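PDB 3TQC: pantothenate kinase from Coxiella burnetii, which catalyses the ATP-dependent phosphorylation of (R)-pantothenate to (R)-4'-phosphopantothenate, the first step of coenzyme A biosynthesis. Local coordinates for residues L65-V70 with S117-H122. Residues are numbered along the deposited sequence; the frame is centred on the assembly and turned at random.
Sequences LLSFYV and SRWPDH
Ser67 and His122 meet through a short hydrogen bond, 2.7 Å from Ser67 OG to His122 NE2, in which either residue could be the donor. The hydroxyl lies at the edge of the imidazole, near its plane. It gets there because OG stands anti to the backbone N of Ser67 (chi1 -173°), carrying it off the helix toward the loop. Ser67 also lies over one face of the Trp119 indole: OG is offset toward the rim, 3.8 Å from Trp119 CG, while Ser67 CB sits over the six-membered ring, 4.3 Å from its centroid, as a CH-pi contact. Arg118 CG lies against the opposite indole face, near its rim. One helix turn on, Val70 CG1 packs obliquely against the imidazole, 3.7 Å from His122 CD2. A type I turn is closed by His122 N to Trp119 O (2.9 Å); with chi1 at 50°, the imidazole has that oxygen over one face, toward the rim, and points NE2 at Ser67. The short NE2 bond, helped by a weak one from ND1 to Leu116 O, probably limits turning of this buried ring. The contact joins helix 52-84 to the loop between helix 105-116 and strand 125-129, away from the ADP site, beside strands 93-99 (Tyr93 on Val70) and 199-203 (Ile199 on Val70 and His122) of the P-loop kinase's central sheet; Phe68 of the same helix meets Phe83 of the second subunit.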
ATOM      1  N   LEU B  65       3.365 -18.014  10.333  1.00 21.51           N
ATOM      2  CA  LEU B  65       2.379 -16.935  10.239  1.00 20.68           C
ATOM      3  C   LEU B  65       2.331 -16.463   8.800  1.00 19.58           C
ATOM      4  O   LEU B  65       1.281 -16.406   8.196  1.00 19.52           O
ATOM      5  CB  LEU B  65       2.718 -15.771  11.178  1.00 20.68           C
ATOM      6  CG  LEU B  65       1.833 -14.510  11.046  1.00 20.64           C
ATOM      7  CD1 LEU B  65       0.442 -14.765  11.575  1.00 18.35           C
ATOM      8  CD2 LEU B  65       2.441 -13.318  11.747  1.00 20.05           C
ATOM      9  N   LEU B  66       3.494 -16.176   8.237  1.00 18.74           N
ATOM     10  CA  LEU B  66       3.576 -15.743   6.852  1.00 17.81           C
ATOM     11  C   LEU B  66       3.015 -16.779   5.890  1.00 17.64           C
ATOM     12  O   LEU B  66       2.396 -16.424   4.898  1.00 16.96           O
ATOM     13  CB  LEU B  66       5.021 -15.433   6.487  1.00 17.63           C
ATOM     14  CG  LEU B  66       5.599 -14.258   7.250  1.00 17.51           C
ATOM     15  CD1 LEU B  66       7.061 -14.059   6.899  1.00 15.92           C
ATOM     16  CD2 LEU B  66       4.749 -13.041   6.891  1.00 16.05           C
ATOM     17  N   SER B  67       3.233 -18.057   6.175  1.00 18.25           N
ATOM     18  CA  SER B  67       2.685 -19.101   5.329  1.00 18.82           C
ATOM     19  C   SER B  67       1.174 -18.932   5.233  1.00 18.86           C
ATOM     20  O   SER B  67       0.624 -19.088   4.166  1.00 18.29           O
ATOM     21  CB  SER B  67       3.059 -20.504   5.828  1.00 19.77           C
ATOM     22  OG  SER B  67       2.660 -21.508   4.909  1.00 20.07           O
ATOM     23  N   PHE B  68       0.509 -18.581   6.334  1.00 19.54           N
ATOM     24  CA  PHE B  68      -0.951 -18.371   6.287  1.00 20.16           C
ATOM     25  C   PHE B  68      -1.309 -17.354   5.215  1.00 19.42           C
ATOM     26  O   PHE B  68      -2.260 -17.552   4.452  1.00 20.05           O
ATOM     27  CB  PHE B  68      -1.527 -17.885   7.615  1.00 20.41           C
ATOM     28  CG  PHE B  68      -1.703 -18.958   8.644  1.00 21.50           C
ATOM     29  CD1 PHE B  68      -2.727 -19.860   8.540  1.00 24.11           C
ATOM     30  CD2 PHE B  68      -0.845 -19.037   9.733  1.00 22.42           C
ATOM     31  CE1 PHE B  68      -2.885 -20.857   9.497  1.00 25.33           C
ATOM     32  CE2 PHE B  68      -1.002 -20.004  10.683  1.00 23.10           C
ATOM     33  CZ  PHE B  68      -2.020 -20.920  10.568  1.00 24.83           C
ATOM     34  N   TYR B  69      -0.552 -16.265   5.167  1.00 18.59           N
ATOM     35  CA  TYR B  69      -0.829 -15.192   4.212  1.00 18.32           C
ATOM     36  C   TYR B  69      -0.591 -15.646   2.792  1.00 18.09           C
ATOM     37  O   TYR B  69      -1.393 -15.368   1.919  1.00 18.89           O
ATOM     38  CB  TYR B  69       0.017 -13.940   4.492  1.00 17.76           C
ATOM     39  CG  TYR B  69      -0.510 -13.106   5.623  1.00 18.18           C
ATOM     40  CD1 TYR B  69      -1.150 -11.901   5.384  1.00 18.43           C
ATOM     41  CD2 TYR B  69      -0.371 -13.524   6.946  1.00 19.11           C
ATOM     42  CE1 TYR B  69      -1.644 -11.128   6.438  1.00 19.01           C
ATOM     43  CE2 TYR B  69      -0.856 -12.757   8.000  1.00 18.73           C
ATOM     44  CZ  TYR B  69      -1.505 -11.569   7.737  1.00 19.52           C
ATOM     45  OH  TYR B  69      -1.998 -10.810   8.783  1.00 21.38           O
ATOM     46  N   VAL B  70       0.510 -16.345   2.552  1.00 17.90           N
ATOM     47  CA  VAL B  70       0.816 -16.787   1.202  1.00 17.67           C
ATOM     48  C   VAL B  70      -0.220 -17.795   0.718  1.00 17.99           C
ATOM     49  O   VAL B  70      -0.717 -17.670  -0.398  1.00 16.92           O
ATOM     50  CB  VAL B  70       2.212 -17.379   1.096  1.00 17.91           C
ATOM     51  CG1 VAL B  70       2.468 -17.892  -0.293  1.00 17.23           C
ATOM     52  CG2 VAL B  70       3.230 -16.345   1.497  1.00 18.16           C
ATOM     53  N   SER B 117      10.444 -21.918   2.713  1.00 22.90           N
ATOM     54  CA  SER B 117      10.526 -22.900   1.655  1.00 24.16           C
ATOM     55  C   SER B 117      10.134 -24.311   2.130  1.00 26.03           C
ATOM     56  O   SER B 117       9.872 -25.172   1.312  1.00 26.70           O
ATOM     57  CB  SER B 117      11.932 -22.905   1.046  1.00 24.68           C
ATOM     58  OG  SER B 117      12.808 -23.743   1.761  1.00 24.88           O
ATOM     59  N   ARG B 118      10.091 -24.539   3.443  1.00 27.25           N
ATOM     60  CA  ARG B 118       9.727 -25.854   3.993  1.00 29.24           C
ATOM     61  C   ARG B 118       8.282 -26.268   3.740  1.00 29.59           C
ATOM     62  O   ARG B 118       7.973 -27.453   3.813  1.00 31.77           O
ATOM     63  CB  ARG B 118       9.998 -25.906   5.505  1.00 29.84           C
ATOM     64  CG  ARG B 118       8.899 -25.272   6.369  1.00 29.53           C
ATOM     65  CD  ARG B 118       9.421 -24.792   7.746  1.00 30.25           C
ATOM     66  NE  ARG B 118       9.977 -25.865   8.583  1.00 31.52           N
ATOM     67  CZ  ARG B 118       9.281 -26.643   9.413  1.00 32.50           C
ATOM     68  NH1 ARG B 118       7.960 -26.542   9.519  1.00 33.78           N
ATOM     69  NH2 ARG B 118       9.918 -27.559  10.130  1.00 34.83           N
ATOM     70  N   TRP B 119       7.394 -25.315   3.465  1.00 28.88           N
ATOM     71  CA  TRP B 119       5.981 -25.628   3.227  1.00 29.46           C
ATOM     72  C   TRP B 119       5.680 -25.950   1.772  1.00 29.61           C
ATOM     73  O   TRP B 119       5.997 -25.168   0.888  1.00 28.68           O
ATOM     74  CB  TRP B 119       5.088 -24.490   3.707  1.00 28.70           C
ATOM     75  CG  TRP B 119       4.882 -24.557   5.151  1.00 30.88           C
ATOM     76  CD1 TRP B 119       4.058 -25.410   5.824  1.00 32.56           C
ATOM     77  CD2 TRP B 119       5.551 -23.783   6.134  1.00 30.35           C
ATOM     78  NE1 TRP B 119       4.161 -25.197   7.173  1.00 32.77           N
ATOM     79  CE2 TRP B 119       5.072 -24.200   7.390  1.00 32.23           C
ATOM     80  CE3 TRP B 119       6.503 -22.777   6.076  1.00 30.63           C
ATOM     81  CZ2 TRP B 119       5.512 -23.640   8.573  1.00 32.03           C
ATOM     82  CZ3 TRP B 119       6.945 -22.225   7.254  1.00 30.81           C
ATOM     83  CH2 TRP B 119       6.439 -22.648   8.486  1.00 31.00           C
ATOM     84  N   PRO B 120       5.028 -27.101   1.526  1.00 31.25           N
ATOM     85  CA  PRO B 120       4.876 -27.575   0.159  1.00 31.80           C
ATOM     86  C   PRO B 120       3.975 -26.716  -0.731  1.00 30.90           C
ATOM     87  O   PRO B 120       3.994 -26.903  -1.940  1.00 31.44           O
ATOM     88  CB  PRO B 120       4.304 -28.999   0.339  1.00 33.59           C
ATOM     89  CG  PRO B 120       3.632 -28.978   1.640  1.00 33.75           C
ATOM     90  CD  PRO B 120       4.455 -28.055   2.501  1.00 32.44           C
ATOM     91  N   ASP B 121       3.195 -25.797  -0.167  1.00 29.79           N
ATOM     92  CA  ASP B 121       2.448 -24.845  -1.002  1.00 29.16           C
ATOM     93  C   ASP B 121       3.332 -23.752  -1.570  1.00 26.90           C
ATOM     94  O   ASP B 121       2.916 -23.056  -2.482  1.00 26.51           O
ATOM     95  CB  ASP B 121       1.284 -24.190  -0.243  1.00 29.31           C
ATOM     96  CG  ASP B 121       0.086 -25.123  -0.085  1.00 32.99           C
ATOM     97  OD1 ASP B 121       0.068 -26.191  -0.732  1.00 37.72           O
ATOM     98  OD2 ASP B 121      -0.833 -24.788   0.694  1.00 37.55           O
ATOM     99  N   HIS B 122       4.531 -23.578  -1.028  1.00 25.45           N
ATOM    100  CA  HIS B 122       5.403 -22.530  -1.513  1.00 23.64           C
ATOM    101  C   HIS B 122       6.878 -22.804  -1.279  1.00 23.57           C
ATOM    102  O   HIS B 122       7.564 -22.040  -0.625  1.00 22.52           O
ATOM    103  CB  HIS B 122       4.967 -21.180  -0.949  1.00 22.33           C
ATOM    104  CG  HIS B 122       4.761 -21.162   0.526  1.00 21.92           C
ATOM    105  ND1 HIS B 122       5.807 -21.193   1.426  1.00 21.19           N
ATOM    106  CD2 HIS B 122       3.630 -21.069   1.263  1.00 21.58           C
ATOM    107  CE1 HIS B 122       5.323 -21.141   2.654  1.00 20.51           C
ATOM    108  NE2 HIS B 122       4.007 -21.067   2.584  1.00 21.06           N
TER